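Local coordinates for YaeQ family protein (Pseudomonas syringae pv. tomato, PDB 2OT9) that is of unknown function but belongs to the PDDEXK clan, the superfamily that includes many nucleases, and holds a meso-tartaric acid in a pocket, at residues A[47-51]-A[174-179]; A[41-45]-A[144-150]; A[83-87]-A[104-110]; A[9-13]-A[23-27]. All coordinates share one frame; numbering follows the deposited sequence.

From the N terminus, contact 4 (9-13 with 23-27) closes first, a short hairpin loop that is complete before helix 37-49 begins. That helix then supplies two long-range contacts. Its middle, 41-45, meets 144-150 in contact 2, and its C-terminal end, 47-51, meets 174-179 in contact 1; the two loops cross along the chain. Contact 3 (83-87 with 104-110) is nested inside both and closes a beta-alpha-beta unit at the tartrate pocket. Contacts 2, 3 and 4 all reach the same mixed sheet: strand 147-155 lies beside strand 6-16, and Val42 of the helix packs on Val84 and Leu105.

Contact 1: A[47-51]-A[174-179]; sequences YAFWY and WLTGER
Arg179 reaches back over the end of helix 37-49 and grips Phe49 O side-on with two nitrogens. Arg179 NE donates to Phe49 O at 3.0 Å, in its carbonyl plane; Arg179 NH2 comes closer, 2.8 Å from the same oxygen, but tilted from that plane. Phe49 O lies at the edge of the guanidinium, nearly in its plane, so one acceptor takes both N-H groups. The guanidinium of Arg179 lies flat on the Phe49 ring, the two planes 18° apart. This is an off-centre cation-pi contact, with Arg179 CZ 4.4 Å from the ring centroid, and Arg179 CD adds a CH-pi contact over the same face. An extended chain from CG to NE lets the arginine run along the ring before its head reaches the carbonyl.

Trp50 holds the backbone of the arginine: its NE1 donates to Arg179 O at 2.9 Å, in the indole plane and on a lone pair of the carbonyl. Trp174 closes the aromatic group with its benzo edge, CZ2 standing 3.7 Å from Phe49 CE2 and CH2 4.0 Å from Trp50 CZ2.

Further out, Asp16 forms a salt bridge with Arg179 NH2, which should stabilise the charged form of the guanidinium and limit its rotation. His80 meets the Trp50 ring edge-to-face. Trp50 is the first residue to leave helical angles, which leaves Phe49 O at the helix end, where an arginine can reach it. The arrangement is a helix C-terminus at which the carbonyl of Phe49 is taken up by an arginine side chain, with a cation-pi stack alongside; it joins helix 37-49 to the tail after strand 166-174.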
loop_
_atom_site.group_PDB
_atom_site.type_symbol
_atom_site.label_atom_id
_atom_site.label_comp_id
_atom_site.label_asym_id
_atom_site.label_seq_id
_atom_site.Cartn_x
_atom_site.Cartn_y
_atom_site.Cartn_z
ATOM N N TYR A 47 0.178 -0.632 4.375
ATOM C CA TYR A 47 -0.133 -0.371 5.778
ATOM C C TYR A 47 1.038 -0.739 6.696
ATOM O O TYR A 47 1.411 0.053 7.571
ATOM C CB TYR A 47 -1.410 -1.126 6.208
ATOM C CG TYR A 47 -1.870 -0.746 7.602
ATOM C CD1 TYR A 47 -2.553 0.447 7.827
ATOM C CD2 TYR A 47 -1.589 -1.567 8.692
ATOM C CE1 TYR A 47 -2.948 0.817 9.099
ATOM C CE2 TYR A 47 -1.982 -1.216 9.973
ATOM C CZ TYR A 47 -2.661 -0.022 10.169
ATOM O OH TYR A 47 -3.050 0.338 11.430
ATOM N N ALA A 48 1.593 -1.952 6.518
ATOM C CA ALA A 48 2.728 -2.410 7.322
ATOM C C ALA A 48 3.975 -1.562 7.023
ATOM O O ALA A 48 4.701 -1.142 7.943
ATOM C CB ALA A 48 3.011 -3.895 7.063
ATOM N N PHE A 49 4.187 -1.269 5.743
ATOM C CA PHE A 49 5.409 -0.627 5.271
ATOM C C PHE A 49 5.501 0.848 5.680
ATOM O O PHE A 49 6.598 1.376 5.878
ATOM C CB PHE A 49 5.500 -0.771 3.753
ATOM C CG PHE A 49 6.852 -0.456 3.190
ATOM C CD1 PHE A 49 7.975 -1.202 3.566
ATOM C CD2 PHE A 49 7.000 0.565 2.258
ATOM C CE1 PHE A 49 9.252 -0.920 3.024
ATOM C CE2 PHE A 49 8.272 0.855 1.707
ATOM C CZ PHE A 49 9.385 0.115 2.095
ATOM N N TRP A 50 4.354 1.500 5.818
ATOM C CA TRP A 50 4.325 2.888 6.271
ATOM C C TRP A 50 3.530 3.094 7.544
ATOM O O TRP A 50 3.012 4.186 7.776
ATOM C CB TRP A 50 3.801 3.797 5.156
ATOM C CG TRP A 50 4.795 4.007 4.057
ATOM C CD1 TRP A 50 5.963 4.723 4.128
ATOM C CD2 TRP A 50 4.694 3.529 2.717
ATOM N NE1 TRP A 50 6.599 4.692 2.922
ATOM C CE2 TRP A 50 5.833 3.987 2.027
ATOM C CE3 TRP A 50 3.743 2.753 2.027
ATOM C CZ2 TRP A 50 6.056 3.704 0.661
ATOM C CZ3 TRP A 50 3.956 2.470 0.671
ATOM C CH2 TRP A 50 5.103 2.946 0.002
ATOM N N TYR A 51 3.460 2.048 8.371
ATOM C CA TYR A 51 2.694 2.068 9.611
ATOM C C TYR A 51 2.900 3.324 10.476
ATOM O O TYR A 51 4.034 3.754 10.700
ATOM C CB TYR A 51 2.961 0.821 10.477
ATOM C CG TYR A 51 2.125 0.898 11.726
ATOM C CD1 TYR A 51 0.751 0.613 11.689
ATOM C CD2 TYR A 51 2.675 1.358 12.928
ATOM C CE1 TYR A 51 -0.034 0.746 12.845
ATOM C CE2 TYR A 51 1.898 1.496 14.069
ATOM C CZ TYR A 51 0.550 1.194 14.017
ATOM O OH TYR A 51 -0.200 1.341 15.168
ATOM N N TRP A 174 12.116 -0.097 -6.452
ATOM C CA TRP A 174 11.906 1.360 -6.421
ATOM C C TRP A 174 12.027 1.980 -7.808
ATOM O O TRP A 174 13.073 1.856 -8.455
ATOM C CB TRP A 174 12.860 2.029 -5.401
ATOM C CG TRP A 174 12.393 1.720 -4.028
ATOM C CD1 TRP A 174 12.799 0.677 -3.236
ATOM C CD2 TRP A 174 11.363 2.398 -3.306
ATOM N NE1 TRP A 174 12.089 0.683 -2.051
ATOM C CE2 TRP A 174 11.204 1.730 -2.071
ATOM C CE3 TRP A 174 10.563 3.529 -3.576
ATOM C CZ2 TRP A 174 10.285 2.148 -1.106
ATOM C CZ3 TRP A 174 9.632 3.929 -2.623
ATOM C CH2 TRP A 174 9.509 3.248 -1.400
ATOM N N LEU A 175 10.960 2.636 -8.267
ATOM C CA LEU A 175 10.978 3.352 -9.543
ATOM C C LEU A 175 11.407 4.821 -9.367
ATOM O O LEU A 175 12.167 5.361 -10.177
ATOM C CB LEU A 175 9.608 3.282 -10.242
ATOM C CG LEU A 175 9.274 1.970 -10.962
ATOM C CD1 LEU A 175 9.056 0.846 -10.001
ATOM C CD2 LEU A 175 8.052 2.119 -11.902
ATOM N N THR A 176 10.919 5.453 -8.302
ATOM C CA THR A 176 11.300 6.827 -7.974
ATOM C C THR A 176 11.187 7.033 -6.464
ATOM O O THR A 176 10.351 6.404 -5.809
ATOM C CB THR A 176 10.433 7.871 -8.746
ATOM O OG1 THR A 176 11.042 9.167 -8.645
ATOM C CG2 THR A 176 9.026 7.938 -8.177
ATOM N N GLY A 177 12.034 7.893 -5.917
ATOM C CA GLY A 177 11.933 8.261 -4.508
ATOM C C GLY A 177 12.310 7.099 -3.607
ATOM O O GLY A 177 13.132 6.257 -3.987
ATOM N N GLU A 178 11.716 7.053 -2.412
ATOM C CA GLU A 178 12.182 6.145 -1.366
ATOM C C GLU A 178 11.117 5.974 -0.287
ATOM O O GLU A 178 10.099 6.687 -0.266
ATOM C CB GLU A 178 13.468 6.692 -0.716
ATOM C CG GLU A 178 13.302 8.050 -0.030
ATOM C CD GLU A 178 14.571 8.573 0.642
ATOM O OE1 GLU A 178 14.484 9.629 1.306
ATOM O OE2 GLU A 178 15.651 7.946 0.524
ATOM N N ARG A 179 11.352 5.039 0.622
ATOM C CA ARG A 179 10.381 4.784 1.690
ATOM C C ARG A 179 10.187 6.009 2.590
ATOM O O ARG A 179 9.063 6.282 3.036
ATOM C CB ARG A 179 10.794 3.572 2.514
ATOM C CG ARG A 179 9.945 3.336 3.733
ATOM C CD ARG A 179 10.517 2.166 4.552
ATOM N NE ARG A 179 9.512 1.658 5.477
ATOM C CZ ARG A 179 9.786 0.939 6.569
ATOM N NH1 ARG A 179 11.042 0.644 6.900
ATOM N NH2 ARG A 179 8.799 0.547 7.351
#

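Contact 2: A[41-45]-A[144-150]; sequences TVRLL and MPRVIKW
Leu44 and Trp150 are brought together by their first torsions, each setting CG anti to its own carbonyl carbon (chi1 -55° for Leu44, -81° for Trp150). Leu44 thus reaches from helix 41-45 toward strand 147-150, while the indole of Trp150 extends its benzo end to the helix. Leu44 CB lies 3.7 Å from Trp150 CZ3, and its CD1 hangs over one face of the indole, toward the rim. Ile148 CG2 sits over that same face, and Leu44 CD1 meets Ile148 CD1 tip to tip at 3.8 Å.

Two helix residues complete the surround of the indole. Thr41 puts CG2 at the ring edge, in plane and 3.9 Å from Trp150 CH2, the two side chains crossing at about a right angle. Leu45 brings CD2 within 3.9 Å of Trp150 CZ3. Outside the two segments, Phe10 meets the Trp150 ring edge-to-face and Val161 touches it too.

At the other end, selenomethionine Met144 bends at chi2 and chi3 to lay its CE against the helix, 3.2 Å from Thr41 OG1 and 4.3 Å from Leu44 CD1. The hydroxyl has its polar partner within the helix, bonded to Glu37 O.

The axes of helix and strand approach to 11.9 Å and differ in direction by 41°, a gap bridged by side chains alone. With no hydrogen bond across it, helix and sheet meet here through apolar contact, and the buried threonine hydroxyl settles its polar need on its own helix while giving its methyl to the tryptophan.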
loop_
_atom_site.group_PDB
_atom_site.type_symbol
_atom_site.label_atom_id
_atom_site.label_comp_id
_atom_site.label_asym_id
_atom_site.label_seq_id
_atom_site.Cartn_x
_atom_site.Cartn_y
_atom_site.Cartn_z
ATOM N N THR A 41 -4.354 -6.953 -0.863
ATOM C CA THR A 41 -3.067 -7.376 -0.322
ATOM C C THR A 41 -1.990 -6.303 -0.468
ATOM O O THR A 41 -1.198 -6.092 0.448
ATOM C CB THR A 41 -2.635 -8.709 -0.952
ATOM O OG1 THR A 41 -3.635 -9.695 -0.623
ATOM C CG2 THR A 41 -1.264 -9.147 -0.441
ATOM N N VAL A 42 -1.972 -5.612 -1.605
ATOM C CA VAL A 42 -1.047 -4.489 -1.770
ATOM C C VAL A 42 -1.349 -3.379 -0.741
ATOM O O VAL A 42 -0.419 -2.812 -0.151
ATOM C CB VAL A 42 -1.041 -3.936 -3.215
ATOM C CG1 VAL A 42 -0.006 -2.821 -3.345
ATOM C CG2 VAL A 42 -0.660 -5.064 -4.213
ATOM N N ARG A 43 -2.627 -3.082 -0.509
ATOM C CA ARG A 43 -2.993 -2.121 0.554
ATOM C C ARG A 43 -2.491 -2.557 1.941
ATOM O O ARG A 43 -2.044 -1.720 2.734
ATOM C CB ARG A 43 -4.509 -1.909 0.602
ATOM C CG ARG A 43 -5.044 -1.148 -0.598
ATOM C CD ARG A 43 -6.272 -0.318 -0.216
ATOM N NE ARG A 43 -7.410 -1.148 0.171
ATOM C CZ ARG A 43 -8.498 -0.695 0.792
ATOM N NH1 ARG A 43 -9.489 -1.542 1.091
ATOM N NH2 ARG A 43 -8.599 0.600 1.117
ATOM N N LEU A 44 -2.585 -3.855 2.239
ATOM C CA LEU A 44 -2.082 -4.383 3.527
ATOM C C LEU A 44 -0.560 -4.268 3.654
ATOM O O LEU A 44 -0.032 -3.947 4.737
ATOM C CB LEU A 44 -2.496 -5.851 3.737
ATOM C CG LEU A 44 -3.980 -6.204 3.653
ATOM C CD1 LEU A 44 -4.185 -7.704 3.951
ATOM C CD2 LEU A 44 -4.812 -5.352 4.567
ATOM N N LEU A 45 0.155 -4.537 2.563
ATOM C CA LEU A 45 1.614 -4.356 2.560
ATOM C C LEU A 45 1.957 -2.886 2.804
ATOM O O LEU A 45 2.861 -2.586 3.566
ATOM C CB LEU A 45 2.209 -4.791 1.214
ATOM C CG LEU A 45 2.309 -6.297 0.960
ATOM C CD1 LEU A 45 2.703 -6.554 -0.505
ATOM C CD2 LEU A 45 3.298 -6.937 1.932
HETATM N N MSE A 144 -7.579 -15.402 0.031
HETATM C CA MSE A 144 -7.449 -14.728 1.308
HETATM C C MSE A 144 -8.596 -15.057 2.277
HETATM O O MSE A 144 -9.767 -14.944 1.917
HETATM C CB MSE A 144 -7.319 -13.220 1.094
HETATM C CG MSE A 144 -6.850 -12.511 2.345
HETATM SE SE MSE A 144 -5.031 -12.988 2.857
HETATM C CE MSE A 144 -4.074 -11.515 1.973
ATOM N N PRO A 145 -8.263 -15.504 3.499
ATOM C CA PRO A 145 -9.317 -15.764 4.482
ATOM C C PRO A 145 -9.873 -14.442 5.030
ATOM O O PRO A 145 -9.258 -13.383 4.837
ATOM C CB PRO A 145 -8.585 -16.539 5.581
ATOM C CG PRO A 145 -7.191 -16.038 5.506
ATOM C CD PRO A 145 -6.925 -15.796 4.038
ATOM N N ARG A 146 -11.020 -14.511 5.696
ATOM C CA ARG A 146 -11.673 -13.325 6.250
ATOM C C ARG A 146 -10.874 -12.701 7.394
ATOM O O ARG A 146 -10.909 -11.486 7.585
ATOM C CB ARG A 146 -13.106 -13.652 6.684
ATOM C CG ARG A 146 -13.998 -14.168 5.526
ATOM C CD ARG A 146 -14.269 -13.078 4.485
ATOM N NE ARG A 146 -15.027 -11.982 5.085
ATOM C CZ ARG A 146 -16.356 -11.927 5.153
ATOM N NH1 ARG A 146 -17.099 -12.894 4.625
ATOM N NH2 ARG A 146 -16.944 -10.888 5.732
ATOM N N VAL A 147 -10.169 -13.538 8.147
ATOM C CA VAL A 147 -9.245 -13.053 9.171
ATOM C C VAL A 147 -7.817 -13.276 8.647
ATOM O O VAL A 147 -7.368 -14.418 8.487
ATOM C CB VAL A 147 -9.475 -13.706 10.572
ATOM C CG1 VAL A 147 -8.591 -13.057 11.618
ATOM C CG2 VAL A 147 -10.949 -13.601 11.003
ATOM N N ILE A 148 -7.147 -12.170 8.337
ATOM C CA ILE A 148 -5.797 -12.179 7.793
ATOM C C ILE A 148 -4.811 -11.943 8.931
ATOM O O ILE A 148 -4.782 -10.860 9.530
ATOM C CB ILE A 148 -5.625 -11.075 6.738
ATOM C CG1 ILE A 148 -6.716 -11.190 5.658
ATOM C CG2 ILE A 148 -4.231 -11.113 6.141
ATOM C CD1 ILE A 148 -7.099 -9.863 5.046
ATOM N N LYS A 149 -4.003 -12.962 9.216
ATOM C CA LYS A 149 -3.000 -12.895 10.283
ATOM C C LYS A 149 -1.620 -12.929 9.653
ATOM O O LYS A 149 -1.236 -13.929 9.025
ATOM C CB LYS A 149 -3.161 -14.068 11.241
ATOM C CG LYS A 149 -4.569 -14.231 11.770
ATOM C CD LYS A 149 -4.655 -15.481 12.626
ATOM C CE LYS A 149 -5.774 -15.384 13.649
ATOM N NZ LYS A 149 -7.090 -15.477 12.974
ATOM N N TRP A 150 -0.899 -11.821 9.781
ATOM C CA TRP A 150 0.446 -11.717 9.239
ATOM C C TRP A 150 1.434 -11.368 10.332
ATOM O O TRP A 150 1.192 -10.437 11.118
ATOM C CB TRP A 150 0.521 -10.577 8.227
ATOM C CG TRP A 150 0.023 -10.868 6.840
ATOM C CD1 TRP A 150 -0.580 -12.009 6.372
ATOM C CD2 TRP A 150 0.072 -9.955 5.745
ATOM N NE1 TRP A 150 -0.886 -11.853 5.022
ATOM C CE2 TRP A 150 -0.508 -10.597 4.628
ATOM C CE3 TRP A 150 0.562 -8.646 5.601
ATOM C CZ2 TRP A 150 -0.607 -9.975 3.372
ATOM C CZ3 TRP A 150 0.457 -8.026 4.360
ATOM C CH2 TRP A 150 -0.129 -8.692 3.264
#

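Contact 3: A[83-87]-A[104-110]; sequences EVGQP and LLAYGSL. With SRT (S,R meso-tartaric acid), chain C.
Gln86 N donates to tartrate O1 at 2.7 Å, almost straight at 172°, just beyond the end of a parallel strand pair. The pair belongs to a beta-alpha-beta unit, strands 78-84 and 101-106 joined through helix 89-96. Val84 O accepts from tartrate O3 at 2.7 Å, so backbone atoms either side of Gly85 hold the ligand; Arg39 bonds it as well.

Between the strands, Leu105 N bonds to Glu83 O and Gly85 N to Leu105 O, both at 3.0 Å. Gly85 has a positive phi, and its CA packs against both tartrate O1 and the Tyr107 ring, 3.5 Å from Tyr107 CE2. Gly85 O is buried by the contact and finds no polar partner, apart from a CA-H...O contact from Ala106 CA.

Glu83 turns its carboxylate away from this strand pair, to a salt bridge with Arg91, a residue of the tartrate pocket. On the face carrying Glu83 and Leu104, Leu104 CD1 packs against Pro87 CD, 3.5 Å away.

Past the strand ends, Gln86 stays extended beyond CG (chi2 -180°) and stretches across to the turn after Tyr107. Its NE2 bonds to Tyr107 O at 3.0 Å, with that oxygen in the amide plane, and more weakly to Ser109 O, while Leu110 CD2 packs 3.6 Å from NE2.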
loop_
_atom_site.group_PDB
_atom_site.type_symbol
_atom_site.label_atom_id
_atom_site.label_comp_id
_atom_site.label_asym_id
_atom_site.label_seq_id
_atom_site.Cartn_x
_atom_site.Cartn_y
_atom_site.Cartn_z
ATOM N N GLU A 83 -1.356 5.539 -2.763
ATOM C CA GLU A 83 -2.166 4.795 -3.731
ATOM C C GLU A 83 -1.577 3.416 -3.991
ATOM O O GLU A 83 -0.418 3.149 -3.657
ATOM C CB GLU A 83 -2.253 5.559 -5.057
ATOM C CG GLU A 83 -2.948 6.921 -4.960
ATOM C CD GLU A 83 -4.469 6.843 -4.694
ATOM O OE1 GLU A 83 -5.027 5.757 -4.356
ATOM O OE2 GLU A 83 -5.109 7.899 -4.807
ATOM N N VAL A 84 -2.384 2.546 -4.589
ATOM C CA VAL A 84 -1.913 1.236 -5.042
ATOM C C VAL A 84 -2.376 1.022 -6.487
ATOM O O VAL A 84 -3.388 1.588 -6.909
ATOM C CB VAL A 84 -2.363 0.057 -4.113
ATOM C CG1 VAL A 84 -1.963 0.328 -2.636
ATOM C CG2 VAL A 84 -3.851 -0.194 -4.222
ATOM N N GLY A 85 -1.641 0.218 -7.236
ATOM C CA GLY A 85 -2.057 -0.120 -8.604
ATOM C C GLY A 85 -1.394 0.772 -9.638
ATOM O O GLY A 85 -0.192 1.041 -9.551
ATOM N N GLN A 86 -2.183 1.262 -10.594
ATOM C CA GLN A 86 -1.643 1.988 -11.737
ATOM C C GLN A 86 -2.389 3.310 -11.980
ATOM O O GLN A 86 -2.986 3.489 -13.046
ATOM C CB GLN A 86 -1.679 1.089 -12.986
ATOM C CG GLN A 86 -0.767 -0.146 -12.867
ATOM C CD GLN A 86 -0.783 -1.047 -14.083
ATOM O OE1 GLN A 86 -1.168 -0.639 -15.182
ATOM N NE2 GLN A 86 -0.368 -2.294 -13.890
ATOM N N PRO A 87 -2.349 4.245 -11.006
ATOM C CA PRO A 87 -2.988 5.553 -11.251
ATOM C C PRO A 87 -2.228 6.299 -12.345
ATOM O O PRO A 87 -1.027 6.063 -12.519
ATOM C CB PRO A 87 -2.839 6.281 -9.912
ATOM C CG PRO A 87 -1.646 5.635 -9.253
ATOM C CD PRO A 87 -1.687 4.187 -9.682
ATOM N N LEU A 104 3.219 5.478 -3.953
ATOM C CA LEU A 104 2.437 4.520 -4.719
ATOM C C LEU A 104 3.116 3.168 -4.637
ATOM O O LEU A 104 4.322 3.054 -4.939
ATOM C CB LEU A 104 2.322 4.969 -6.176
ATOM C CG LEU A 104 1.851 3.910 -7.185
ATOM C CD1 LEU A 104 0.385 3.475 -6.909
ATOM C CD2 LEU A 104 1.999 4.439 -8.606
ATOM N N LEU A 105 2.349 2.140 -4.240
ATOM C CA LEU A 105 2.779 0.762 -4.436
ATOM C C LEU A 105 2.111 0.218 -5.690
ATOM O O LEU A 105 0.926 -0.164 -5.666
ATOM C CB LEU A 105 2.416 -0.146 -3.243
ATOM C CG LEU A 105 3.274 -0.114 -1.994
ATOM C CD1 LEU A 105 2.891 -1.269 -1.080
ATOM C CD2 LEU A 105 4.776 -0.201 -2.384
ATOM N N ALA A 106 2.872 0.180 -6.776
ATOM C CA ALA A 106 2.360 -0.229 -8.064
ATOM C C ALA A 106 2.399 -1.758 -8.156
ATOM O O ALA A 106 3.212 -2.391 -7.484
ATOM C CB ALA A 106 3.206 0.406 -9.169
ATOM N N TYR A 107 1.498 -2.350 -8.936
ATOM C CA TYR A 107 1.547 -3.795 -9.189
ATOM C C TYR A 107 0.927 -4.081 -10.536
ATOM O O TYR A 107 0.329 -3.189 -11.153
ATOM C CB TYR A 107 0.875 -4.603 -8.056
ATOM C CG TYR A 107 -0.638 -4.524 -8.058
ATOM C CD1 TYR A 107 -1.409 -5.529 -8.684
ATOM C CD2 TYR A 107 -1.295 -3.478 -7.425
ATOM C CE1 TYR A 107 -2.793 -5.462 -8.702
ATOM C CE2 TYR A 107 -2.707 -3.386 -7.441
ATOM C CZ TYR A 107 -3.439 -4.389 -8.078
ATOM O OH TYR A 107 -4.816 -4.316 -8.113
ATOM N N GLY A 108 1.074 -5.326 -10.993
ATOM C CA GLY A 108 0.690 -5.698 -12.342
ATOM C C GLY A 108 1.862 -5.467 -13.276
ATOM O O GLY A 108 2.941 -5.032 -12.844
ATOM N N SER A 109 1.633 -5.754 -14.553
ATOM C CA SER A 109 2.576 -5.501 -15.626
ATOM C C SER A 109 2.729 -3.990 -15.833
ATOM O O SER A 109 1.758 -3.296 -16.143
ATOM C CB SER A 109 2.067 -6.170 -16.906
ATOM O OG SER A 109 2.695 -5.633 -18.060
ATOM N N LEU A 110 3.945 -3.493 -15.641
ATOM C CA LEU A 110 4.186 -2.045 -15.622
ATOM C C LEU A 110 4.834 -1.465 -16.874
ATOM O O LEU A 110 5.040 -0.263 -16.957
ATOM C CB LEU A 110 4.998 -1.670 -14.375
ATOM C CG LEU A 110 4.315 -1.750 -13.005
ATOM C CD1 LEU A 110 5.200 -0.980 -12.029
ATOM C CD2 LEU A 110 2.884 -1.176 -12.998
HETATM O O1 SRT C . -4.825 0.972 -10.194
HETATM O O11 SRT C . -6.049 2.199 -11.520
HETATM C C1 SRT C . -5.782 1.734 -10.396
HETATM C C2 SRT C . -6.606 2.093 -9.186
HETATM O O2 SRT C . -8.026 1.913 -9.312
HETATM C C3 SRT C . -6.244 3.516 -8.831
HETATM O O3 SRT C . -5.013 3.378 -8.114
HETATM C C4 SRT C . -7.322 4.199 -8.012
HETATM O O4 SRT C . -7.913 3.603 -7.070
HETATM O O41 SRT C . -7.595 5.378 -8.318
#

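Contact 4: A[9-13]-A[23-27]; sequences KFELN and ESVKQ
Phe10 and Leu12 pair with Gln27 and Val25 in a beta hairpin, strands 6-16 and 21-31, whose second strand is one of the two edge strands of the sheet within this chain.

Phe10 and Gln27 form one hydrogen-bonded pair, with Phe10 N to Gln27 O at 2.8 Å and Gln27 N to Phe10 O at 2.9 Å. Leu12 and Val25 form the next, each N to the other's O at 2.8 Å. The segments run antiparallel, 172° between their directions. The non-hydrogen-bonded pairs, Glu11 with Lys26 and Asn13 with Ser24, add CA-H...O contacts, of which Lys26 CA to Phe10 O at 3.2 Å is one of the shortest.

The face that carries Phe10, Leu12, Val25 and Gln27 is mostly apolar. With CG anti to the backbone N (chi1 -177°), the Phe10 ring leads away from strand 23-27; Gln27 CB sits at its edge, while Leu12 CB lies over one face. Helix 37-49 covers this side, Leu44 touching Phe10, and Tyr47 touching Phe10, Val25 and Gln27; Tyr47 OH probably hydrogen-bonds with Gln27 OE1.

Charged and polar side chains occupy the other face. Glu11 OE2 and Lys26 NZ are 4.3 Å apart, near enough for some attraction but beyond a salt bridge. Asn13 is held at both ends of its amide, ND2 bonding to Asp151 of strand 147-155, which should fix the flip of the group. Its other end takes the Ser24 hydroxyl: OG donates to Asn13 OD1 at 2.6 Å, approaching from above the carbonyl plane, 35° out of it.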
loop_
_atom_site.group_PDB
_atom_site.type_symbol
_atom_site.label_atom_id
_atom_site.label_comp_id
_atom_site.label_asym_id
_atom_site.label_seq_id
_atom_site.Cartn_x
_atom_site.Cartn_y
_atom_site.Cartn_z
ATOM N N LYS A 9 -10.903 -8.808 8.652
ATOM C CA LYS A 9 -10.179 -8.411 9.850
ATOM C C LYS A 9 -8.699 -8.708 9.637
ATOM O O LYS A 9 -8.334 -9.839 9.294
ATOM C CB LYS A 9 -10.698 -9.191 11.051
ATOM C CG LYS A 9 -12.209 -9.009 11.317
ATOM C CD LYS A 9 -12.465 -7.887 12.315
ATOM C CE LYS A 9 -13.930 -7.472 12.336
ATOM N NZ LYS A 9 -14.195 -6.604 13.529
ATOM N N PHE A 10 -7.860 -7.692 9.841
ATOM C CA PHE A 10 -6.424 -7.785 9.647
ATOM C C PHE A 10 -5.767 -7.750 11.025
ATOM O O PHE A 10 -5.987 -6.807 11.799
ATOM C CB PHE A 10 -5.971 -6.600 8.800
ATOM C CG PHE A 10 -4.501 -6.578 8.448
ATOM C CD1 PHE A 10 -3.815 -7.732 8.082
ATOM C CD2 PHE A 10 -3.835 -5.362 8.367
ATOM C CE1 PHE A 10 -2.473 -7.663 7.694
ATOM C CE2 PHE A 10 -2.501 -5.296 7.978
ATOM C CZ PHE A 10 -1.822 -6.447 7.638
ATOM N N GLU A 11 -5.000 -8.795 11.330
ATOM C CA GLU A 11 -4.205 -8.870 12.562
ATOM C C GLU A 11 -2.721 -8.844 12.188
ATOM O O GLU A 11 -2.201 -9.788 11.573
ATOM C CB GLU A 11 -4.557 -10.135 13.366
ATOM C CG GLU A 11 -6.076 -10.293 13.599
ATOM C CD GLU A 11 -6.434 -11.443 14.529
ATOM O OE1 GLU A 11 -5.512 -12.150 14.982
ATOM O OE2 GLU A 11 -7.639 -11.631 14.810
ATOM N N LEU A 12 -2.055 -7.745 12.537
ATOM C CA LEU A 12 -0.665 -7.533 12.136
ATOM C C LEU A 12 0.288 -7.499 13.338
ATOM O O LEU A 12 0.139 -6.641 14.214
ATOM C CB LEU A 12 -0.538 -6.220 11.345
ATOM C CG LEU A 12 0.863 -5.692 10.985
ATOM C CD1 LEU A 12 1.606 -6.654 10.050
ATOM C CD2 LEU A 12 0.747 -4.310 10.331
ATOM N N ASN A 13 1.242 -8.433 13.383
ATOM C CA ASN A 13 2.397 -8.315 14.283
ATOM C C ASN A 13 3.577 -7.781 13.488
ATOM O O ASN A 13 4.136 -8.492 12.642
ATOM C CB ASN A 13 2.771 -9.655 14.935
ATOM C CG ASN A 13 1.656 -10.212 15.804
ATOM O OD1 ASN A 13 0.942 -9.467 16.468
ATOM N ND2 ASN A 13 1.509 -11.526 15.806
ATOM N N GLU A 23 4.851 -3.428 16.870
ATOM C CA GLU A 23 3.427 -3.249 17.205
ATOM C C GLU A 23 2.640 -4.510 16.875
ATOM O O GLU A 23 2.983 -5.223 15.936
ATOM C CB GLU A 23 2.811 -2.109 16.389
ATOM C CG GLU A 23 3.520 -0.767 16.435
ATOM C CD GLU A 23 3.210 0.054 17.683
ATOM O OE1 GLU A 23 2.646 -0.493 18.666
ATOM O OE2 GLU A 23 3.543 1.260 17.677
ATOM N N SER A 24 1.606 -4.780 17.671
ATOM C CA SER A 24 0.513 -5.672 17.286
ATOM C C SER A 24 -0.708 -4.794 17.082
ATOM O O SER A 24 -1.118 -4.056 17.985
ATOM C CB SER A 24 0.209 -6.715 18.363
ATOM O OG SER A 24 1.210 -7.706 18.396
ATOM N N VAL A 25 -1.269 -4.870 15.883
ATOM C CA VAL A 25 -2.348 -3.997 15.456
ATOM C C VAL A 25 -3.480 -4.840 14.841
ATOM O O VAL A 25 -3.241 -5.897 14.256
ATOM C CB VAL A 25 -1.837 -2.972 14.386
ATOM C CG1 VAL A 25 -2.962 -2.065 13.909
ATOM C CG2 VAL A 25 -0.732 -2.124 14.960
ATOM N N LYS A 26 -4.706 -4.359 15.006
ATOM C CA LYS A 26 -5.875 -4.920 14.352
ATOM C C LYS A 26 -6.539 -3.819 13.537
ATOM O O LYS A 26 -6.641 -2.677 13.989
ATOM C CB LYS A 26 -6.853 -5.475 15.379
ATOM C CG LYS A 26 -6.330 -6.701 16.103
ATOM C CD LYS A 26 -7.441 -7.440 16.792
ATOM C CE LYS A 26 -6.901 -8.574 17.638
ATOM N NZ LYS A 26 -8.005 -9.214 18.405
ATOM N N GLN A 27 -6.949 -4.153 12.321
ATOM C CA GLN A 27 -7.691 -3.231 11.473
ATOM C C GLN A 27 -8.852 -3.957 10.838
ATOM O O GLN A 27 -8.724 -5.123 10.461
ATOM C CB GLN A 27 -6.800 -2.691 10.349
ATOM C CG GLN A 27 -5.855 -1.582 10.765
ATOM C CD GLN A 27 -6.578 -0.291 11.081
ATOM O OE1 GLN A 27 -6.204 0.424 12.013
ATOM N NE2 GLN A 27 -7.628 0.009 10.322
#